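Side-chain contacts in phosphoglycerol transferase GacH (Streptococcus pyogenes MGAS5005, PDB 6DGM), which probably transfers sn-glycerol-1-phosphate onto streptococcal rhamnose polysaccharide, using the manganese-binding, sulfatase-like domain that makes up this part of a membrane protein: residues Ile361-Asp364 against Val365-Lys369; Arg250-Leu253 against Glu254-Gln258; Pro140-Ala143 against Asn144-Asn147. One frame throughout, in Å; residues are numbered along the deposited sequence.

Contact 1 (Ile361-Asp364 against Val365-Lys369)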
loop_
_atom_site.group_PDB
_atom_site.type_symbol
_atom_site.label_atom_id
_atom_site.label_comp_id
_atom_site.label_asym_id
_atom_site.label_seq_id
_atom_site.Cartn_x
_atom_site.Cartn_y
_atom_site.Cartn_z
ATOM N N ILE A 361 6.604 11.826 16.423
ATOM C CA ILE A 361 7.556 10.918 15.781
ATOM C C ILE A 361 7.760 11.307 14.323
ATOM O O ILE A 361 8.889 11.364 13.813
ATOM C CB ILE A 361 7.059 9.465 15.906
ATOM C CG1 ILE A 361 7.008 9.032 17.378
ATOM C CG2 ILE A 361 7.927 8.514 15.050
ATOM C CD1 ILE A 361 8.350 9.069 18.111
ATOM N N GLN A 362 6.653 11.554 13.626
ATOM C CA GLN A 362 6.678 11.873 12.202
ATOM C C GLN A 362 7.430 13.163 11.943
ATOM O O GLN A 362 8.208 13.259 10.979
ATOM C CB GLN A 362 5.223 11.985 11.750
ATOM C CG GLN A 362 4.994 12.238 10.268
ATOM C CD GLN A 362 3.561 11.944 9.859
ATOM O OE1 GLN A 362 2.737 11.523 10.677
ATOM N NE2 GLN A 362 3.249 12.193 8.590
ATOM N N TYR A 363 7.220 14.169 12.787
ATOM C CA TYR A 363 7.991 15.397 12.668
ATOM C C TYR A 363 9.460 15.132 12.961
ATOM O O TYR A 363 10.343 15.565 12.205
ATOM C CB TYR A 363 7.413 16.453 13.614
ATOM C CG TYR A 363 8.057 17.803 13.484
ATOM C CD1 TYR A 363 7.660 18.692 12.500
ATOM C CD2 TYR A 363 9.078 18.193 14.344
ATOM C CE1 TYR A 363 8.249 19.924 12.378
ATOM C CE2 TYR A 363 9.674 19.417 14.223
ATOM C CZ TYR A 363 9.264 20.277 13.249
ATOM O OH TYR A 363 9.876 21.501 13.145
ATOM N N ASP A 364 9.739 14.367 14.019
ATOM C CA ASP A 364 11.120 14.174 14.433
ATOM C C ASP A 364 11.962 13.577 13.315
ATOM O O ASP A 364 13.130 13.952 13.142
ATOM C CB ASP A 364 11.194 13.267 15.656
ATOM C CG ASP A 364 12.579 13.228 16.245
ATOM O OD1 ASP A 364 12.981 14.287 16.781
ATOM O OD2 ASP A 364 13.264 12.173 16.154
ATOM N N VAL A 365 11.398 12.621 12.565
ATOM C CA VAL A 365 12.156 11.901 11.555
ATOM C C VAL A 365 12.125 12.566 10.180
ATOM O O VAL A 365 12.826 12.098 9.271
ATOM C CB VAL A 365 11.661 10.443 11.415
ATOM C CG1 VAL A 365 11.667 9.726 12.764
ATOM C CG2 VAL A 365 10.274 10.375 10.778
ATOM N N THR A 366 11.358 13.640 10.002
ATOM C CA THR A 366 11.316 14.301 8.700
ATOM C C THR A 366 12.069 15.622 8.771
ATOM O O THR A 366 13.252 15.690 8.416
ATOM C CB THR A 366 9.880 14.457 8.185
ATOM O OG1 THR A 366 9.059 15.098 9.159
ATOM C CG2 THR A 366 9.274 13.095 7.844
ATOM N N ILE A 367 11.423 16.673 9.255
ATOM C CA ILE A 367 12.058 17.981 9.289
ATOM C C ILE A 367 12.427 18.425 10.694
ATOM O O ILE A 367 12.924 19.553 10.867
ATOM C CB ILE A 367 11.204 19.026 8.542
ATOM C CG1 ILE A 367 9.856 19.197 9.231
ATOM C CG2 ILE A 367 11.004 18.563 7.076
ATOM C CD1 ILE A 367 9.103 20.425 8.771
ATOM N N GLY A 368 12.246 17.568 11.693
ATOM C CA GLY A 368 12.592 17.891 13.063
ATOM C C GLY A 368 14.049 17.635 13.402
ATOM O O GLY A 368 14.927 17.567 12.540
ATOM N N LYS A 369 14.294 17.455 14.701
ATOM C CA LYS A 369 15.626 17.488 15.288
ATOM C C LYS A 369 16.305 16.127 15.382
ATOM O O LYS A 369 17.489 16.065 15.749
ATOM C CB LYS A 369 15.523 18.059 16.710
ATOM C CG LYS A 369 14.954 19.465 16.796
ATOM C CD LYS A 369 15.950 20.486 16.299
ATOM C CE LYS A 369 15.494 21.893 16.635
ATOM N NZ LYS A 369 16.530 22.878 16.242
#

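Contact 2 (Arg250-Leu253 against Glu254-Gln258)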
loop_
_atom_site.group_PDB
_atom_site.type_symbol
_atom_site.label_atom_id
_atom_site.label_comp_id
_atom_site.label_asym_id
_atom_site.label_seq_id
_atom_site.Cartn_x
_atom_site.Cartn_y
_atom_site.Cartn_z
ATOM N N ARG A 250 -5.676 -14.313 -9.051
ATOM C CA ARG A 250 -5.936 -15.653 -8.532
ATOM C C ARG A 250 -4.827 -16.625 -8.926
ATOM O O ARG A 250 -4.350 -17.402 -8.090
ATOM C CB ARG A 250 -7.287 -16.161 -9.033
ATOM C CG ARG A 250 -7.552 -17.640 -8.730
ATOM C CD ARG A 250 -8.864 -18.088 -9.337
ATOM N NE ARG A 250 -9.069 -19.528 -9.220
ATOM C CZ ARG A 250 -10.158 -20.166 -9.639
ATOM N NH1 ARG A 250 -11.147 -19.487 -10.207
ATOM N NH2 ARG A 250 -10.260 -21.479 -9.485
ATOM N N ALA A 251 -4.438 -16.629 -10.208
ATOM C CA ALA A 251 -3.403 -17.546 -10.669
ATOM C C ALA A 251 -2.078 -17.296 -9.963
ATOM O O ALA A 251 -1.350 -18.244 -9.637
ATOM C CB ALA A 251 -3.225 -17.434 -12.185
ATOM N N PHE A 252 -1.748 -16.029 -9.732
ATOM C CA PHE A 252 -0.544 -15.672 -8.992
ATOM C C PHE A 252 -0.574 -16.245 -7.582
ATOM O O PHE A 252 0.393 -16.872 -7.134
ATOM C CB PHE A 252 -0.460 -14.148 -8.967
ATOM C CG PHE A 252 0.667 -13.574 -8.148
ATOM C CD1 PHE A 252 1.979 -13.916 -8.402
ATOM C CD2 PHE A 252 0.393 -12.655 -7.145
ATOM C CE1 PHE A 252 3.018 -13.351 -7.653
ATOM C CE2 PHE A 252 1.422 -12.089 -6.394
ATOM C CZ PHE A 252 2.734 -12.430 -6.660
ATOM N N LEU A 253 -1.658 -16.015 -6.849
ATOM C CA LEU A 253 -1.712 -16.523 -5.482
ATOM C C LEU A 253 -1.640 -18.048 -5.464
ATOM O O LEU A 253 -0.976 -18.632 -4.597
ATOM C CB LEU A 253 -2.971 -16.022 -4.772
ATOM C CG LEU A 253 -3.131 -14.506 -4.597
ATOM C CD1 LEU A 253 -4.296 -14.249 -3.634
ATOM C CD2 LEU A 253 -1.880 -13.803 -4.129
ATOM N N GLU A 254 -2.339 -18.716 -6.400
ATOM C CA GLU A 254 -2.270 -20.173 -6.482
ATOM C C GLU A 254 -0.825 -20.637 -6.618
ATOM O O GLU A 254 -0.412 -21.594 -5.967
ATOM C CB GLU A 254 -3.134 -20.665 -7.651
ATOM C CG GLU A 254 -4.629 -20.569 -7.394
ATOM C CD GLU A 254 -5.474 -20.855 -8.629
ATOM O OE1 GLU A 254 -4.907 -20.964 -9.740
ATOM O OE2 GLU A 254 -6.712 -20.961 -8.489
ATOM N N LYS A 255 -0.022 -19.937 -7.424
ATOM C CA LYS A 255 1.389 -20.303 -7.544
ATOM C C LYS A 255 2.136 -20.063 -6.240
ATOM O O LYS A 255 3.012 -20.851 -5.865
ATOM C CB LYS A 255 2.041 -19.505 -8.675
ATOM C CG LYS A 255 1.578 -19.937 -10.075
ATOM C CD LYS A 255 2.143 -21.284 -10.437
ATOM C CE LYS A 255 1.761 -21.669 -11.855
ATOM N NZ LYS A 255 2.119 -20.595 -12.826
ATOM N N LEU A 256 1.813 -18.981 -5.533
ATOM C CA LEU A 256 2.484 -18.738 -4.259
ATOM C C LEU A 256 2.209 -19.852 -3.259
ATOM O O LEU A 256 3.071 -20.156 -2.428
ATOM C CB LEU A 256 2.053 -17.405 -3.660
ATOM C CG LEU A 256 2.441 -16.160 -4.483
ATOM C CD1 LEU A 256 1.878 -14.925 -3.842
ATOM C CD2 LEU A 256 3.950 -16.030 -4.640
ATOM N N THR A 257 1.024 -20.468 -3.306
ATOM C CA THR A 257 0.727 -21.524 -2.340
ATOM C C THR A 257 1.629 -22.743 -2.519
ATOM O O THR A 257 1.763 -23.547 -1.593
ATOM C CB THR A 257 -0.728 -22.010 -2.397
ATOM O OG1 THR A 257 -0.980 -22.690 -3.634
ATOM C CG2 THR A 257 -1.692 -20.873 -2.238
ATOM N N GLN A 258 2.236 -22.889 -3.694
ATOM C CA GLN A 258 3.087 -24.028 -3.996
ATOM C C GLN A 258 4.557 -23.770 -3.703
ATOM O O GLN A 258 5.380 -24.661 -3.937
ATOM C CB GLN A 258 2.933 -24.426 -5.470
ATOM C CG GLN A 258 1.504 -24.745 -5.887
ATOM C CD GLN A 258 0.883 -25.845 -5.060
ATOM O OE1 GLN A 258 1.474 -26.916 -4.872
ATOM N NE2 GLN A 258 -0.315 -25.590 -4.547
HETATM O O HOH W 1 -1.840 -20.747 -10.911
#

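Contact 3 (Pro140-Ala143 against Asn144-Asn147). With 1GP (sn-glycerol-1-phosphate), chain D.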
loop_
_atom_site.group_PDB
_atom_site.type_symbol
_atom_site.label_atom_id
_atom_site.label_comp_id
_atom_site.label_asym_id
_atom_site.label_seq_id
_atom_site.Cartn_x
_atom_site.Cartn_y
_atom_site.Cartn_z
ATOM N N PRO A 140 6.662 -1.372 -14.319
ATOM C CA PRO A 140 6.874 -1.358 -15.778
ATOM C C PRO A 140 6.682 0.023 -16.409
ATOM O O PRO A 140 5.802 0.251 -17.235
ATOM C CB PRO A 140 5.884 -2.415 -16.281
ATOM C CG PRO A 140 4.925 -2.658 -15.218
ATOM C CD PRO A 140 5.459 -2.139 -13.928
ATOM N N ALA A 141 7.548 0.950 -16.023
ATOM C CA ALA A 141 7.692 2.237 -16.698
ATOM C C ALA A 141 9.123 2.690 -16.423
ATOM O O ALA A 141 9.994 1.861 -16.136
ATOM C CB ALA A 141 6.613 3.228 -16.238
ATOM N N SER A 142 9.366 3.995 -16.494
ATOM C CA SER A 142 10.685 4.502 -16.144
ATOM C C SER A 142 10.921 4.428 -14.638
ATOM O O SER A 142 10.088 4.864 -13.837
ATOM C CB SER A 142 10.850 5.953 -16.589
ATOM O OG SER A 142 12.058 6.471 -16.053
ATOM N N ALA A 143 12.083 3.909 -14.262
ATOM C CA ALA A 143 12.491 3.926 -12.860
ATOM C C ALA A 143 12.580 5.342 -12.290
ATOM O O ALA A 143 12.502 5.514 -11.070
ATOM C CB ALA A 143 13.857 3.249 -12.699
ATOM N N ASN A 144 12.726 6.366 -13.131
ATOM C CA ASN A 144 12.852 7.728 -12.628
ATOM C C ASN A 144 11.524 8.445 -12.469
ATOM O O ASN A 144 11.501 9.546 -11.901
ATOM C CB ASN A 144 13.805 8.504 -13.511
ATOM C CG ASN A 144 15.231 8.052 -13.335
ATOM O OD1 ASN A 144 15.767 8.084 -12.212
ATOM N ND2 ASN A 144 15.850 7.586 -14.417
ATOM N N ASN A 145 10.417 7.848 -12.909
ATOM C CA ASN A 145 9.132 8.467 -12.630
ATOM C C ASN A 145 8.960 8.593 -11.116
ATOM O O ASN A 145 9.258 7.663 -10.355
ATOM C CB ASN A 145 7.983 7.653 -13.231
ATOM C CG ASN A 145 7.979 7.668 -14.770
ATOM O OD1 ASN A 145 8.734 8.409 -15.405
ATOM N ND2 ASN A 145 7.097 6.879 -15.360
ATOM N N PHE A 146 8.484 9.755 -10.681
ATOM C CA PHE A 146 8.207 10.017 -9.268
ATOM C C PHE A 146 9.408 9.770 -8.370
ATOM O O PHE A 146 9.263 9.464 -7.186
ATOM C CB PHE A 146 6.951 9.289 -8.800
ATOM C CG PHE A 146 5.729 9.829 -9.429
ATOM C CD1 PHE A 146 5.212 11.057 -9.015
ATOM C CD2 PHE A 146 5.147 9.196 -10.525
ATOM C CE1 PHE A 146 4.095 11.605 -9.649
ATOM C CE2 PHE A 146 4.043 9.738 -11.150
ATOM C CZ PHE A 146 3.511 10.937 -10.709
ATOM N N ASN A 147 10.603 9.951 -8.916
ATOM C CA ASN A 147 11.845 9.840 -8.152
ATOM C C ASN A 147 12.064 8.441 -7.585
ATOM O O ASN A 147 12.816 8.275 -6.636
ATOM C CB ASN A 147 11.876 10.870 -7.009
ATOM C CG ASN A 147 13.274 11.292 -6.623
ATOM O OD1 ASN A 147 14.184 11.300 -7.446
ATOM N ND2 ASN A 147 13.444 11.698 -5.351
HETATM C C3 1GP D . 3.791 5.734 -13.458
HETATM O O3 1GP D . 3.245 5.071 -11.175
HETATM C C2 1GP D . 3.148 6.132 -12.147
HETATM O O2 1GP D . 5.209 5.623 -13.366
HETATM C C1 1GP D . 1.689 6.513 -12.353
HETATM O O1P 1GP D . 1.176 7.176 -11.194
HETATM O O2P 1GP D . -1.468 6.898 -11.232
HETATM O O3P 1GP D . -0.206 8.940 -10.155
HETATM O O4P 1GP D . -0.278 8.632 -12.680
HETATM P P 1GP D . -0.268 7.905 -11.300
HETATM O O HOH W 2 9.123 4.995 -11.324
#

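Contact 1 (Ile361-Asp364 against Val365-Lys369)
The aromatic ring of Tyr363 meets Ile367 and Gly368 where the chain leaves helix 349-365 and folds back over its last turn. CG of the tyrosine stands anti to the backbone N (chi1 -175°), beside the carbonyl carbon, which sends the ring to the side where the departing chain passes. Ile367 crosses it at about a right angle, its CG1 branch lying 3.6 Å from CE1 of Tyr363. Gly368 passes over one ring face, toward the rim, with its CA 3.5 Å from CE2 of Tyr363. Glycine suits this place for another reason: a CB at 368 would run into Tyr363 O, the carbonyl that Gly368 N must approach. Tyr9 adds an edge-to-face partner to the same ring.

Thr366 turns back toward the helix. Its chi1 of 53° sets OG1 between backbone N and carbonyl carbon, from where the hydroxyl donates to Gln362 O over 2.7 Å. Val365 N bonds to Ile361 O at 3.1 Å, and its two methyls lie close to the same oxygen. The polar ends of Gln362 and Asp364 have their partners outside the turn: the amide reaches Pro101 and Asn104, while the Asp364 carboxylate takes the backbone N-H groups of Tyr371 and Leu372 and the hydroxyl of Tyr9. Ile361 packs on Ile14 and Ile17 of helix 11-29.

Two backbone donors share Tyr363 O from opposite faces of its carbonyl plane: Thr366 N, three residues on, at 3.1 Å and Gly368 N, five residues on, at 2.8 Å. This is carboxyl-end capping of a helix, in which the last carbonyls gain donors from the returning chain. The donors around buried Asp364 would likewise be expected to favour its negative charge, although a helix carboxyl end tends to disfavour one.

Contact 2 (Arg250-Leu253 against Glu254-Gln258)
Glu254 meets Arg250 one helical turn back, its OE2 lying 2.9 Å from NE of Arg250 in a salt bridge. The arginine, extended from CG to NE, presents the N-H edge of its guanidinium with the oxygen in plane. The carboxylate stands nearly perpendicular, 88° between the two planes, and NE meets OE2 from above the carboxylate. A water donates to the other oxygen, OE1, and to Ala251 O, while Asn67 takes NH1 of the arginine. Such i to i+4 charge pairing suits the exposed flank of a helix.

Lys255 continues that flank, its bent chain sending the ammonium away from Ala251 and Phe252 while CG brushes Ala251 O at 3.4 Å.

Leu256 lies on the buried flank, with Phe252 and Leu253. Its CD1 sits over one face of the Phe252 ring, 4.0 Å from the centroid, as a CH-pi contact, and also touches CD2 of Leu253 at 3.9 Å. In these last turns of helix 229-257, Leu253 lies on strand 290-297 and Leu256 on both 263-269 and 290-297 of the central sheet, in the layered alpha/beta manner of the alkaline phosphatase clan; Phe252 also stacks with Tyr186 of helix 182-192.

Thr257 closes the last turn: its N bonds to Leu253 O, and its hydroxyl, held by chi1 of 67° close to the backbone, donates to Glu254 O over 2.6 Å. Exposed Gln258 curls back, NE2 donating to Thr257 OG1 at 3.1 Å.

Contact 3 (Pro140-Ala143 against Asn144-Asn147)
A tight polar turn at the molecular surface brings Ser142 against Asn144 and Asn145, in the loop between strand 135-139 and helix 148-154. It is a type I beta turn from Ser142 to Asn145, closed by Asn145 N donating to Ser142 O over 3.1 Å. A water donates to Ser142 O and to Asn145 O, spanning the turn a second time.

Serine suits the first position because its hydroxyl can serve the turn as well. With OG anti to the backbone N (chi1 171°), it lies beside the carbonyl carbon and accepts from Asn144 N at 3.0 Å, an ST turn built into the beta turn. Small Ala143 fits the buried corner, against Phe160 and Ala162.

The Asn145 amide reaches back across the turn. OD1 rests 3.5 Å from CB of Ser142, while ND2, 3.8 Å from CB of Ala141, donates to O2 of sn-glycerol-1-phosphate at 3.0 Å and a fairly straight 162°. This hydroxyl is on C3, the glycerol end remote from phosphorus. Phe146 brings CE2 to 3.8 Å from O1P of the ligand, obliquely to its ring.

His139 before the loop and Arg148 after it bond the same ligand. The loop thus lines one side of the glycerol phosphate pocket, placed where a beta-alpha-beta unit leaves its first strand, as is common for binding loops of alpha/beta folds.

All three contacts are local, but they differ in chemistry and in place. Contact 1 and contact 2 are partly buried and both lie where a long helix ends, 349-365 and 229-257, on opposite sides of the chain's centre with centres about 40 Å apart. Contact 1 relies on backbone carbonyls capped by returning donors; contact 2 splits its chemistry between a charged, solvent-facing flank and an apolar flank on the sheet. Contact 3 is a surface loop with hardly any apolar packing across it, and alone of the three it touches the ligand. Contacts 2 and 3 both belong to the sulfatase-like region and both border the central beta-sheet, contact 3 through strand 159-162.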